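Local coordinates for protein metallo-carboxypeptidase (Pseudomonas aeruginosa, PDB 4A38) that probably acts as a zinc-dependent carboxypeptidase of the M14 family, trimming residues from the C-terminal ends of peptide chains, at residues T151-R156 against R231-G236; A177-G182 against P218-D223; H184-F189 against L270-D275. All coordinates share one frame; numbering follows the deposited sequence.

Interaction 1: T151-R156 against R231-G236; sequences TSVQGR and RTNAAG. With BZS (L-benzylsuccinic acid), chain D.
The methyl of Ala234 lies over one face of the Gln154 amide, CB 3.8 Å from CD, and also touches the aliphatic CG of Gln154. Val153 CG2 lies over a face of the Asn233 amide, 4.0 Å from ND2, the two side chains crossing at about a right angle. Both guanidinium groups are used at their edges. Arg156 NH1, which is also paired with Asp223 in a salt bridge, donates to Gln154 OE1 at 3.0 Å, in the plane of the guanidinium, a bond that fixes the turn of the amide above Ala234. Far along the other segment, Arg231 presents NH1 and NH2 to the inhibitor L-benzylsuccinic acid: NH1 donates to O2 (2.6 Å) and NH2 to O3 (2.8 Å), one oxygen from each carboxylate. With CG anti to the backbone N (chi1 -165°) and a bend at chi2, Arg231 reaches the ligand while Asp238 forms a salt bridge with its NE.

The touching parts are two type I turns. Ser152 to Gly155 closes the hairpin between strands 144-151 and 157-163 as a type I turn with a G1 bulge: Gly155 N donates to Ser152 O, and Ser152 N to Arg156 O. Ser152 OG strengthens it by accepting from Arg156 N (2.9 Å). The facing turn, Asn233 to Gly236, is closed by Gly236 N donating to Asn233 O. Asn233 ND2 is itself held by Arg250 O and Glu253. Between the turns the apolar contact is small and lies near the surface: Val153 CB rests 4.1 Å from Ala234 CB, and Val153 CG2 lies 4.4 Å from Ala235 CB.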
ATOM      1  N   THR A 151       9.990   1.965  16.569  1.00 20.87           N
ATOM      2  CA  THR A 151       8.823   2.480  17.267  1.00 20.45           C
ATOM      3  C   THR A 151       8.266   3.734  16.623  1.00 19.46           C
ATOM      4  O   THR A 151       9.006   4.687  16.382  1.00 21.10           O
ATOM      5  CB  THR A 151       9.169   2.813  18.733  1.00 21.17           C
ATOM      6  OG1 THR A 151       9.613   1.624  19.397  1.00 23.52           O
ATOM      7  CG2 THR A 151       7.955   3.370  19.458  1.00 22.12           C
ATOM      8  N   SER A 152       6.959   3.740  16.381  1.00 18.10           N
ATOM      9  CA  SER A 152       6.282   4.887  15.777  1.00 18.77           C
ATOM     10  C   SER A 152       6.183   6.030  16.780  1.00 18.09           C
ATOM     11  O   SER A 152       6.464   5.857  17.963  1.00 18.65           O
ATOM     12  CB  SER A 152       4.864   4.509  15.359  1.00 18.53           C
ATOM     13  OG  SER A 152       4.005   4.502  16.494  1.00 19.65           O
ATOM     14  N   VAL A 153       5.750   7.189  16.305  1.00 17.41           N
ATOM     15  CA  VAL A 153       5.587   8.353  17.162  1.00 17.59           C
ATOM     16  C   VAL A 153       4.677   8.042  18.354  1.00 19.39           C
ATOM     17  O   VAL A 153       4.902   8.547  19.455  1.00 18.01           O
ATOM     18  CB  VAL A 153       4.980   9.546  16.368  1.00 19.72           C
ATOM     19  CG1 VAL A 153       4.619  10.689  17.314  1.00 17.48           C
ATOM     20  CG2 VAL A 153       5.981  10.031  15.320  1.00 15.37           C
ATOM     21  N   GLN A 154       3.653   7.215  18.150  1.00 17.88           N
ATOM     22  CA  GLN A 154       2.751   6.900  19.244  1.00 18.33           C
ATOM     23  C   GLN A 154       3.094   5.581  19.939  1.00 19.03           C
ATOM     24  O   GLN A 154       2.309   5.051  20.723  1.00 18.99           O
ATOM     25  CB  GLN A 154       1.291   6.915  18.758  1.00 19.16           C
ATOM     26  CG  GLN A 154       0.868   8.265  18.164  1.00 17.22           C
ATOM     27  CD  GLN A 154      -0.608   8.334  17.819  1.00 19.07           C
ATOM     28  OE1 GLN A 154      -1.174   7.375  17.313  1.00 22.45           O
ATOM     29  NE2 GLN A 154      -1.235   9.477  18.082  1.00 17.58           N
ATOM     30  N   GLY A 155       4.279   5.056  19.642  1.00 19.82           N
ATOM     31  CA  GLY A 155       4.735   3.830  20.269  1.00 19.70           C
ATOM     32  C   GLY A 155       4.307   2.474  19.733  1.00 20.65           C
ATOM     33  O   GLY A 155       4.378   1.493  20.473  1.00 21.27           O
ATOM     34  N   ARG A 156       3.856   2.397  18.482  1.00 18.91           N
ATOM     35  CA  ARG A 156       3.463   1.112  17.901  1.00 18.64           C
ATOM     36  C   ARG A 156       4.673   0.471  17.207  1.00 17.30           C
ATOM     37  O   ARG A 156       5.558   1.167  16.716  1.00 16.45           O
ATOM     38  CB  ARG A 156       2.307   1.288  16.905  1.00 19.51           C
ATOM     39  CG  ARG A 156       1.014   1.780  17.547  1.00 17.72           C
ATOM     40  CD  ARG A 156      -0.156   1.743  16.582  1.00 19.22           C
ATOM     41  NE  ARG A 156      -1.410   2.148  17.229  1.00 19.94           N
ATOM     42  CZ  ARG A 156      -1.699   3.399  17.580  1.00 17.89           C
ATOM     43  NH1 ARG A 156      -0.833   4.369  17.342  1.00 17.35           N
ATOM     44  NH2 ARG A 156      -2.850   3.678  18.179  1.00 15.90           N
ATOM     45  N   ARG A 231      -2.394  10.323   4.245  1.00 17.01           N
ATOM     46  CA  ARG A 231      -1.014  10.634   3.894  1.00 15.67           C
ATOM     47  C   ARG A 231       0.106  10.693   4.925  1.00 16.78           C
ATOM     48  O   ARG A 231       1.233  10.264   4.653  1.00 16.62           O
ATOM     49  CB  ARG A 231      -1.041  11.974   3.154  1.00 18.37           C
ATOM     50  CG  ARG A 231       0.210  12.333   2.389  1.00 18.58           C
ATOM     51  CD  ARG A 231       0.253  11.582   1.073  1.00 19.08           C
ATOM     52  NE  ARG A 231       1.471  11.895   0.350  1.00 19.74           N
ATOM     53  CZ  ARG A 231       1.831  11.314  -0.786  1.00 20.37           C
ATOM     54  NH1 ARG A 231       1.053  10.383  -1.334  1.00 18.92           N
ATOM     55  NH2 ARG A 231       2.984  11.643  -1.358  1.00 19.46           N
ATOM     56  N   THR A 232      -0.186  11.228   6.104  1.00 15.43           N
ATOM     57  CA  THR A 232       0.867  11.429   7.089  1.00 16.91           C
ATOM     58  C   THR A 232       0.891  10.550   8.327  1.00 16.68           C
ATOM     59  O   THR A 232      -0.076   9.846   8.615  1.00 15.34           O
ATOM     60  CB  THR A 232       0.864  12.913   7.533  1.00 15.59           C
ATOM     61  OG1 THR A 232      -0.452  13.282   7.959  1.00 16.99           O
ATOM     62  CG2 THR A 232       1.258  13.812   6.370  1.00 17.71           C
ATOM     63  N   ASN A 233       2.022  10.574   9.040  1.00 15.83           N
ATOM     64  CA  ASN A 233       2.133   9.823  10.277  1.00 15.20           C
ATOM     65  C   ASN A 233       1.511  10.689  11.367  1.00 16.59           C
ATOM     66  O   ASN A 233       0.982  11.767  11.078  1.00 15.22           O
ATOM     67  CB  ASN A 233       3.595   9.451  10.599  1.00 14.12           C
ATOM     68  CG  ASN A 233       4.467  10.643  10.985  1.00 15.72           C
ATOM     69  OD1 ASN A 233       4.059  11.802  10.922  1.00 13.90           O
ATOM     70  ND2 ASN A 233       5.694  10.342  11.389  1.00 12.41           N
ATOM     71  N   ALA A 234       1.557  10.226  12.609  1.00 16.14           N
ATOM     72  CA  ALA A 234       0.939  10.966  13.706  1.00 17.83           C
ATOM     73  C   ALA A 234       1.388  12.420  13.788  1.00 18.02           C
ATOM     74  O   ALA A 234       0.568  13.308  14.033  1.00 18.67           O
ATOM     75  CB  ALA A 234       1.208  10.255  15.041  1.00 16.62           C
ATOM     76  N   ALA A 235       2.677  12.661  13.564  1.00 18.09           N
ATOM     77  CA  ALA A 235       3.233  14.012  13.648  1.00 18.69           C
ATOM     78  C   ALA A 235       2.805  14.940  12.521  1.00 18.44           C
ATOM     79  O   ALA A 235       2.982  16.154  12.617  1.00 19.11           O
ATOM     80  CB  ALA A 235       4.759  13.943  13.714  1.00 18.14           C
ATOM     81  N   GLY A 236       2.243  14.375  11.460  1.00 18.55           N
ATOM     82  CA  GLY A 236       1.812  15.196  10.340  1.00 17.95           C
ATOM     83  C   GLY A 236       2.848  15.234   9.229  1.00 18.44           C
ATOM     84  O   GLY A 236       2.766  16.061   8.322  1.00 18.03           O
TER
HETATM   85  C1  BZS D1376       2.222   7.777  -3.868  1.00 25.62           C
HETATM   86  C2  BZS D1376       3.158   8.320  -4.952  1.00 28.30           C
HETATM   87  CA  BZS D1376       4.561   8.479  -4.370  1.00 29.09           C
HETATM   88  C   BZS D1376       4.603   9.686  -3.431  1.00 28.88           C
HETATM   89  CB  BZS D1376       5.599   8.667  -5.476  1.00 31.53           C
HETATM   90  O1  BZS D1376       1.864   6.583  -3.946  1.00 23.57           O
HETATM   91  O2  BZS D1376       1.905   8.559  -2.949  1.00 29.64           O
HETATM   92  O3  BZS D1376       4.059  10.739  -3.822  1.00 27.58           O
HETATM   93  O4  BZS D1376       5.188   9.545  -2.335  1.00 27.86           O

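Interaction 2: A177-G182 against P218-D223; sequences AQQHPG and PNMNPD. With ZN (zinc ion), chain C; BZS (L-benzylsuccinic acid), chain D.
A bound water links Gln178 O (2.9 Å), Asn221 O (3.0 Å) and Asn219 ND2, which donates to it, so two backbone carbonyls and one amide from both segments grip a single water oxygen among buried residues. Beside it, Met220 N donates to Ala177 O at 2.8 Å, nearly along the C=O axis, and the CA of Asn219 makes a CA-H...O contact with the same carbonyl. The second direct bond is side chain to backbone: Asn221 ND2 reaches Gln179 O at 2.9 Å almost straight (169°), with the acceptor in its amide plane. Asn221 CG stands anti to the backbone N (chi1 -161°), which carries the amide across to the opposite loop; its OD1 turns to Gly224 N and caps helix 222-226. The flank of Pro181 closes on the same amide, CD lying 3.6 Å from ND2.

Asn219 OD1 accepts from Asn221 N two residues on, an Asx turn that shapes the approach to the helix. Asn219 ND2 also packs against the amide of Gln178, the planes 66° apart, and Gln178 NE2 donates back to Pro181 O at 3.0 Å. Met220 and Gln179 run side by side, CB against CG at 3.8 Å, with the Gln179 amide carried on to Trp243 and Asp271. The loop so braced follows strand 171-177 and delivers His180, whose ND1 binds the zinc ion at 2.1 Å while its NE2 is held by Asp238. His180 and Glu183, three residues apart and both ligands of the metal, form the HxxE zinc-binding motif of M14 carboxypeptidases.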
ATOM      1  N   ALA A 177       6.399  -1.337   3.029  1.00 12.68           N
ATOM      2  CA  ALA A 177       5.089  -0.939   2.557  1.00 12.50           C
ATOM      3  C   ALA A 177       4.239  -0.019   3.406  1.00 11.19           C
ATOM      4  O   ALA A 177       4.360   0.041   4.627  1.00 12.57           O
ATOM      5  CB  ALA A 177       4.279  -2.194   2.226  1.00 10.99           C
ATOM      6  N   GLN A 178       3.376   0.704   2.704  1.00 12.97           N
ATOM      7  CA  GLN A 178       2.394   1.618   3.278  1.00 14.65           C
ATOM      8  C   GLN A 178       2.901   2.790   4.122  1.00 15.87           C
ATOM      9  O   GLN A 178       2.389   3.034   5.227  1.00 15.86           O
ATOM     10  CB  GLN A 178       1.345   0.798   4.069  1.00 14.14           C
ATOM     11  CG  GLN A 178      -0.092   1.358   4.035  1.00 14.10           C
ATOM     12  CD  GLN A 178      -1.130   0.332   4.481  1.00 15.76           C
ATOM     13  OE1 GLN A 178      -0.973  -0.855   4.233  1.00 16.27           O
ATOM     14  NE2 GLN A 178      -2.199   0.790   5.134  1.00 13.56           N
ATOM     15  N   GLN A 179       3.899   3.511   3.612  1.00 15.72           N
ATOM     16  CA  GLN A 179       4.401   4.698   4.308  1.00 16.08           C
ATOM     17  C   GLN A 179       3.217   5.660   4.350  1.00 16.72           C
ATOM     18  O   GLN A 179       3.095   6.495   5.243  1.00 14.25           O
ATOM     19  CB  GLN A 179       5.545   5.364   3.539  1.00 17.91           C
ATOM     20  CG  GLN A 179       6.858   4.600   3.533  1.00 17.61           C
ATOM     21  CD  GLN A 179       7.981   5.419   2.942  1.00 15.74           C
ATOM     22  OE1 GLN A 179       8.475   6.362   3.571  1.00 14.03           O
ATOM     23  NE2 GLN A 179       8.390   5.073   1.718  1.00 14.91           N
ATOM     24  N   HIS A 180       2.359   5.536   3.343  1.00 14.90           N
ATOM     25  CA  HIS A 180       1.148   6.343   3.242  1.00 17.45           C
ATOM     26  C   HIS A 180       0.014   5.467   3.791  1.00 14.65           C
ATOM     27  O   HIS A 180      -0.411   4.491   3.156  1.00 13.21           O
ATOM     28  CB  HIS A 180       0.919   6.750   1.775  1.00 16.99           C
ATOM     29  CG  HIS A 180       1.940   7.731   1.275  1.00 19.68           C
ATOM     30  ND1 HIS A 180       2.308   7.823  -0.050  1.00 17.23           N
ATOM     31  CD2 HIS A 180       2.683   8.656   1.934  1.00 19.38           C
ATOM     32  CE1 HIS A 180       3.236   8.756  -0.184  1.00 20.46           C
ATOM     33  NE2 HIS A 180       3.477   9.277   1.003  1.00 19.02           N
ATOM     34  N   PRO A 181      -0.489   5.817   4.986  1.00 13.73           N
ATOM     35  CA  PRO A 181      -1.562   5.087   5.673  1.00 12.76           C
ATOM     36  C   PRO A 181      -2.814   4.708   4.887  1.00 14.91           C
ATOM     37  O   PRO A 181      -3.330   3.608   5.050  1.00 14.86           O
ATOM     38  CB  PRO A 181      -1.867   5.979   6.883  1.00 13.01           C
ATOM     39  CG  PRO A 181      -1.540   7.350   6.385  1.00 15.28           C
ATOM     40  CD  PRO A 181      -0.251   7.124   5.632  1.00 14.03           C
ATOM     41  N   GLY A 182      -3.307   5.596   4.034  1.00 14.07           N
ATOM     42  CA  GLY A 182      -4.500   5.271   3.279  1.00 14.48           C
ATOM     43  C   GLY A 182      -4.340   4.242   2.170  1.00 14.13           C
ATOM     44  O   GLY A 182      -5.335   3.744   1.642  1.00 16.18           O
ATOM     45  N   PRO A 218       6.343  -4.975   6.738  1.00 17.09           N
ATOM     46  CA  PRO A 218       4.918  -5.086   6.388  1.00 16.72           C
ATOM     47  C   PRO A 218       4.127  -3.776   6.491  1.00 16.21           C
ATOM     48  O   PRO A 218       3.184  -3.547   5.727  1.00 15.31           O
ATOM     49  CB  PRO A 218       4.406  -6.146   7.355  1.00 19.54           C
ATOM     50  CG  PRO A 218       5.613  -7.025   7.540  1.00 20.77           C
ATOM     51  CD  PRO A 218       6.733  -6.032   7.689  1.00 16.69           C
ATOM     52  N   ASN A 219       4.487  -2.930   7.451  1.00 15.92           N
ATOM     53  CA  ASN A 219       3.814  -1.645   7.598  1.00 15.76           C
ATOM     54  C   ASN A 219       4.674  -0.516   8.189  1.00 15.42           C
ATOM     55  O   ASN A 219       5.065  -0.544   9.365  1.00 14.41           O
ATOM     56  CB  ASN A 219       2.530  -1.792   8.414  1.00 13.98           C
ATOM     57  CG  ASN A 219       1.700  -0.539   8.373  1.00 17.51           C
ATOM     58  OD1 ASN A 219       2.013   0.447   9.039  1.00 19.36           O
ATOM     59  ND2 ASN A 219       0.652  -0.551   7.552  1.00 17.71           N
ATOM     60  N   MET A 220       4.928   0.491   7.357  1.00 13.44           N
ATOM     61  CA  MET A 220       5.739   1.649   7.717  1.00 13.74           C
ATOM     62  C   MET A 220       5.046   2.776   8.479  1.00 13.68           C
ATOM     63  O   MET A 220       5.714   3.705   8.901  1.00 16.47           O
ATOM     64  CB  MET A 220       6.322   2.277   6.457  1.00 12.21           C
ATOM     65  CG  MET A 220       7.433   1.504   5.836  1.00 14.97           C
ATOM     66  SD  MET A 220       8.901   1.541   6.835  1.00 13.98           S
ATOM     67  CE  MET A 220       9.156   3.369   7.002  1.00 14.53           C
ATOM     68  N   ASN A 221       3.729   2.714   8.656  1.00 13.01           N
ATOM     69  CA  ASN A 221       3.038   3.814   9.328  1.00 14.14           C
ATOM     70  C   ASN A 221       1.805   3.314  10.089  1.00 13.91           C
ATOM     71  O   ASN A 221       0.677   3.659   9.757  1.00 12.01           O
ATOM     72  CB  ASN A 221       2.617   4.843   8.263  1.00 13.65           C
ATOM     73  CG  ASN A 221       2.320   6.212   8.839  1.00 16.69           C
ATOM     74  OD1 ASN A 221       1.950   6.348  10.009  1.00 15.86           O
ATOM     75  ND2 ASN A 221       2.459   7.243   8.004  1.00 13.70           N
ATOM     76  N   PRO A 222       2.008   2.491  11.135  1.00 15.91           N
ATOM     77  CA  PRO A 222       0.878   1.973  11.901  1.00 15.43           C
ATOM     78  C   PRO A 222      -0.027   3.030  12.551  1.00 13.68           C
ATOM     79  O   PRO A 222      -1.228   2.833  12.641  1.00 10.60           O
ATOM     80  CB  PRO A 222       1.550   1.052  12.920  1.00 16.99           C
ATOM     81  CG  PRO A 222       2.874   1.704  13.138  1.00 17.28           C
ATOM     82  CD  PRO A 222       3.288   2.067  11.733  1.00 16.17           C
ATOM     83  N   ASP A 223       0.539   4.148  13.008  1.00 14.97           N
ATOM     84  CA  ASP A 223      -0.304   5.174  13.625  1.00 14.71           C
ATOM     85  C   ASP A 223      -1.260   5.706  12.573  1.00 14.38           C
ATOM     86  O   ASP A 223      -2.468   5.735  12.787  1.00 15.66           O
ATOM     87  CB  ASP A 223       0.524   6.339  14.187  1.00 14.99           C
ATOM     88  CG  ASP A 223       1.550   5.899  15.216  1.00 16.70           C
ATOM     89  OD1 ASP A 223       1.478   4.746  15.695  1.00 14.72           O
ATOM     90  OD2 ASP A 223       2.434   6.722  15.549  1.00 17.02           O
TER
HETATM   91 ZN    ZN C 576       1.978   6.467  -1.568  1.00 16.66          ZN
HETATM   92  C1  BZS D1376       2.222   7.777  -3.868  1.00 25.62           C
HETATM   93  C2  BZS D1376       3.158   8.320  -4.952  1.00 28.30           C
HETATM   94  CA  BZS D1376       4.561   8.479  -4.370  1.00 29.09           C
HETATM   95  C   BZS D1376       4.603   9.686  -3.431  1.00 28.88           C
HETATM   96  CB  BZS D1376       5.599   8.667  -5.476  1.00 31.53           C
HETATM   97  O1  BZS D1376       1.864   6.583  -3.946  1.00 23.57           O
HETATM   98  O2  BZS D1376       1.905   8.559  -2.949  1.00 29.64           O
HETATM   99  O3  BZS D1376       4.059  10.739  -3.822  1.00 27.58           O
HETATM  100  O4  BZS D1376       5.188   9.545  -2.335  1.00 27.86           O
HETATM  101  O   HOH W   1       0.218   2.464   7.063  1.00 17.94           O

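Interaction 3: H184-F189 against L270-D275; sequences HMAEWF and LDIHGD. With ZN (zinc ion), chain C; BZS (L-benzylsuccinic acid), chain D.
Ile272 wedges between Ala186 and Phe189 in the apolar packing that carries this contact: its CG2 lies 3.4 Å from Ala186 CB, tighter than usual for two carbons, while its CG1 makes a CH-pi contact over one face of the Phe189 ring, 3.7 Å from the ring centroid and offset toward the rim. The two branches divide the work because CG2 is anti to the backbone N and CG1 anti to the carbonyl carbon (chi1 -75°). Further along, the thioether of Met185 folds down on bare backbone, SD resting 3.6 Å from the CA of Gly274.

Helix and strand run at 139° between their directions, with their axes 7.4 Å apart.

Polar and metal bonds belong to the other side of the strand, where His273 points away from the helix. ND1 binds the zinc ion at 2.3 Å, and NE2 donates to Asp271 OD2, which it meets from above the carboxylate plane. Gly274 N donates to Glu183. The inhibitor completes the coordination with O1 and O2 of one carboxylate, at 2.4 and 2.5 Å from the zinc. With His180 and Glu183, this strand-borne histidine makes up the His-Glu-His zinc site of the M14 peptidase fold.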
ATOM      1  N   HIS A 184      -3.895   1.015   1.762  1.00 15.42           N
ATOM      2  CA  HIS A 184      -4.017  -0.339   2.298  1.00 14.09           C
ATOM      3  C   HIS A 184      -3.672  -1.510   1.388  1.00 15.63           C
ATOM      4  O   HIS A 184      -3.317  -2.593   1.870  1.00 13.67           O
ATOM      5  CB  HIS A 184      -5.415  -0.514   2.882  1.00 13.12           C
ATOM      6  CG  HIS A 184      -5.656   0.352   4.078  1.00 15.70           C
ATOM      7  ND1 HIS A 184      -5.550  -0.119   5.367  1.00 16.26           N
ATOM      8  CD2 HIS A 184      -5.891   1.682   4.182  1.00 15.45           C
ATOM      9  CE1 HIS A 184      -5.707   0.884   6.213  1.00 18.56           C
ATOM     10  NE2 HIS A 184      -5.916   1.988   5.521  1.00 16.07           N
ATOM     11  N   MET A 185      -3.776  -1.310   0.079  1.00 14.50           N
ATOM     12  CA  MET A 185      -3.428  -2.367  -0.859  1.00 13.96           C
ATOM     13  C   MET A 185      -1.976  -2.771  -0.623  1.00 13.37           C
ATOM     14  O   MET A 185      -1.582  -3.910  -0.892  1.00 13.95           O
ATOM     15  CB  MET A 185      -3.584  -1.869  -2.303  1.00 14.86           C
ATOM     16  CG  MET A 185      -2.822  -0.580  -2.597  1.00 13.49           C
ATOM     17  SD  MET A 185      -3.725   0.908  -2.121  1.00 13.57           S
ATOM     18  CE  MET A 185      -4.978   0.935  -3.424  1.00 14.25           C
ATOM     19  N   ALA A 186      -1.185  -1.839  -0.095  1.00 12.61           N
ATOM     20  CA  ALA A 186       0.228  -2.108   0.142  1.00 12.49           C
ATOM     21  C   ALA A 186       0.482  -3.244   1.118  1.00 12.77           C
ATOM     22  O   ALA A 186       1.266  -4.151   0.805  1.00 10.03           O
ATOM     23  CB  ALA A 186       0.949  -0.827   0.611  1.00 14.98           C
ATOM     24  N   GLU A 187      -0.159  -3.225   2.290  1.00 13.12           N
ATOM     25  CA  GLU A 187       0.079  -4.325   3.231  1.00 14.60           C
ATOM     26  C   GLU A 187      -0.495  -5.637   2.695  1.00 14.04           C
ATOM     27  O   GLU A 187       0.038  -6.704   2.992  1.00 13.13           O
ATOM     28  CB  GLU A 187      -0.478  -4.036   4.637  1.00 14.82           C
ATOM     29  CG  GLU A 187      -0.170  -5.177   5.626  1.00 13.35           C
ATOM     30  CD  GLU A 187       0.086  -4.689   7.052  1.00 17.72           C
ATOM     31  OE1 GLU A 187      -0.573  -3.715   7.483  1.00 16.45           O
ATOM     32  OE2 GLU A 187       0.938  -5.293   7.749  1.00 14.38           O
ATOM     33  N   TRP A 188      -1.574  -5.564   1.912  1.00 13.10           N
ATOM     34  CA  TRP A 188      -2.147  -6.773   1.324  1.00 12.68           C
ATOM     35  C   TRP A 188      -1.076  -7.445   0.452  1.00 13.00           C
ATOM     36  O   TRP A 188      -0.916  -8.663   0.473  1.00 14.50           O
ATOM     37  CB  TRP A 188      -3.389  -6.445   0.490  1.00 13.76           C
ATOM     38  CG  TRP A 188      -4.615  -6.224   1.322  1.00 14.37           C
ATOM     39  CD1 TRP A 188      -5.268  -5.041   1.537  1.00 14.99           C
ATOM     40  CD2 TRP A 188      -5.305  -7.211   2.097  1.00 15.40           C
ATOM     41  NE1 TRP A 188      -6.321  -5.235   2.403  1.00 15.29           N
ATOM     42  CE2 TRP A 188      -6.364  -6.558   2.760  1.00 16.04           C
ATOM     43  CE3 TRP A 188      -5.129  -8.584   2.296  1.00 15.39           C
ATOM     44  CZ2 TRP A 188      -7.243  -7.235   3.609  1.00 17.53           C
ATOM     45  CZ3 TRP A 188      -5.999  -9.255   3.137  1.00 16.27           C
ATOM     46  CH2 TRP A 188      -7.043  -8.581   3.784  1.00 15.78           C
ATOM     47  N   PHE A 189      -0.326  -6.631  -0.281  1.00 12.50           N
ATOM     48  CA  PHE A 189       0.763  -7.087  -1.137  1.00 13.18           C
ATOM     49  C   PHE A 189       1.762  -7.870  -0.263  1.00 14.52           C
ATOM     50  O   PHE A 189       2.194  -8.967  -0.624  1.00 14.85           O
ATOM     51  CB  PHE A 189       1.426  -5.845  -1.774  1.00 13.61           C
ATOM     52  CG  PHE A 189       2.672  -6.127  -2.584  1.00 13.47           C
ATOM     53  CD1 PHE A 189       3.903  -6.316  -1.954  1.00 13.13           C
ATOM     54  CD2 PHE A 189       2.625  -6.163  -3.979  1.00 14.19           C
ATOM     55  CE1 PHE A 189       5.066  -6.534  -2.695  1.00  8.86           C
ATOM     56  CE2 PHE A 189       3.794  -6.383  -4.734  1.00 11.60           C
ATOM     57  CZ  PHE A 189       5.007  -6.568  -4.092  1.00 12.21           C
ATOM     58  N   LEU A 270      12.168  -2.152  -3.027  1.00 15.62           N
ATOM     59  CA  LEU A 270      10.835  -1.915  -3.577  1.00 15.25           C
ATOM     60  C   LEU A 270      10.009  -1.176  -2.515  1.00 16.34           C
ATOM     61  O   LEU A 270       9.973  -1.596  -1.356  1.00 15.00           O
ATOM     62  CB  LEU A 270      10.158  -3.243  -3.938  1.00 13.60           C
ATOM     63  CG  LEU A 270      10.883  -4.197  -4.898  1.00 13.94           C
ATOM     64  CD1 LEU A 270       9.958  -5.356  -5.267  1.00 14.72           C
ATOM     65  CD2 LEU A 270      11.295  -3.454  -6.155  1.00 18.04           C
ATOM     66  N   ASP A 271       9.376  -0.066  -2.901  1.00 14.66           N
ATOM     67  CA  ASP A 271       8.549   0.719  -1.985  1.00 15.77           C
ATOM     68  C   ASP A 271       7.134   0.544  -2.511  1.00 17.13           C
ATOM     69  O   ASP A 271       6.818   1.001  -3.603  1.00 16.81           O
ATOM     70  CB  ASP A 271       8.982   2.188  -2.032  1.00 17.61           C
ATOM     71  CG  ASP A 271       8.328   3.035  -0.955  1.00 18.51           C
ATOM     72  OD1 ASP A 271       7.774   2.483   0.020  1.00 18.68           O
ATOM     73  OD2 ASP A 271       8.384   4.271  -1.081  1.00 19.63           O
ATOM     74  N   ILE A 272       6.294  -0.143  -1.744  1.00 16.86           N
ATOM     75  CA  ILE A 272       4.934  -0.437  -2.171  1.00 17.05           C
ATOM     76  C   ILE A 272       3.896   0.618  -1.795  1.00 17.42           C
ATOM     77  O   ILE A 272       3.686   0.915  -0.614  1.00 16.10           O
ATOM     78  CB  ILE A 272       4.489  -1.825  -1.639  1.00 19.63           C
ATOM     79  CG1 ILE A 272       5.158  -2.966  -2.429  1.00 23.51           C
ATOM     80  CG2 ILE A 272       3.001  -1.995  -1.860  1.00 20.88           C
ATOM     81  CD1 ILE A 272       6.647  -2.918  -2.584  1.00 17.98           C
ATOM     82  N   HIS A 273       3.245   1.176  -2.819  1.00 15.56           N
ATOM     83  CA  HIS A 273       2.237   2.214  -2.634  1.00 16.90           C
ATOM     84  C   HIS A 273       0.946   1.891  -3.388  1.00 15.92           C
ATOM     85  O   HIS A 273       0.803   0.827  -3.992  1.00 14.93           O
ATOM     86  CB  HIS A 273       2.752   3.572  -3.139  1.00 14.64           C
ATOM     87  CG  HIS A 273       3.944   4.101  -2.402  1.00 16.50           C
ATOM     88  ND1 HIS A 273       3.882   5.231  -1.613  1.00 15.24           N
ATOM     89  CD2 HIS A 273       5.236   3.701  -2.379  1.00 16.45           C
ATOM     90  CE1 HIS A 273       5.086   5.502  -1.138  1.00 16.03           C
ATOM     91  NE2 HIS A 273       5.924   4.589  -1.588  1.00 17.35           N
ATOM     92  N   GLY A 274       0.020   2.844  -3.337  1.00 14.76           N
ATOM     93  CA  GLY A 274      -1.252   2.719  -4.023  1.00 15.21           C
ATOM     94  C   GLY A 274      -1.541   4.063  -4.656  1.00 15.18           C
ATOM     95  O   GLY A 274      -1.293   5.102  -4.037  1.00 16.25           O
ATOM     96  N   ASP A 275      -2.042   4.073  -5.888  1.00 17.82           N
ATOM     97  CA  ASP A 275      -2.341   5.343  -6.552  1.00 17.08           C
ATOM     98  C   ASP A 275      -3.843   5.524  -6.752  1.00 17.69           C
ATOM     99  O   ASP A 275      -4.510   4.664  -7.317  1.00 17.89           O
ATOM    100  CB  ASP A 275      -1.639   5.430  -7.913  1.00 17.26           C
ATOM    101  CG  ASP A 275      -1.858   6.777  -8.586  1.00 18.68           C
ATOM    102  OD1 ASP A 275      -1.210   7.765  -8.179  1.00 19.85           O
ATOM    103  OD2 ASP A 275      -2.694   6.860  -9.499  1.00 18.71           O
TER
HETATM  104 ZN    ZN C 576       1.978   6.467  -1.568  1.00 16.66          ZN
HETATM  105  C1  BZS D1376       2.222   7.777  -3.868  1.00 25.62           C
HETATM  106  C2  BZS D1376       3.158   8.320  -4.952  1.00 28.30           C
HETATM  107  CA  BZS D1376       4.561   8.479  -4.370  1.00 29.09           C
HETATM  108  C   BZS D1376       4.603   9.686  -3.431  1.00 28.88           C
HETATM  109  CB  BZS D1376       5.599   8.667  -5.476  1.00 31.53           C
HETATM  110  O1  BZS D1376       1.864   6.583  -3.946  1.00 23.57           O
HETATM  111  O2  BZS D1376       1.905   8.559  -2.949  1.00 29.64           O
HETATM  112  O3  BZS D1376       4.059  10.739  -3.822  1.00 27.58           O
HETATM  113  O4  BZS D1376       5.188   9.545  -2.335  1.00 27.86           O

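The three interactions descend from the surface to the middle of the catalytic domain: the centre of interaction 2 is 10 Å from that of interaction 1 and 9 Å from that of interaction 3, while 1 and 3 are 18 Å apart. Along the chain the segments come as 151-156, 177-182, 184-189, 218-223, 231-236 and 270-275, so interaction 2 falls within the span of interaction 1 and interaction 3 crosses both. Interaction 2 joins the loops that follow strands 171-177 and 212-217; interaction 3, sharing its zinc ion, packs helix 185-196 on strand 268-275, the parallel neighbour of 171-177. Asp223 ties interaction 2 to the outer hairpin, and each pair includes a residue that meets the inhibitor: Arg231, His180 and His273.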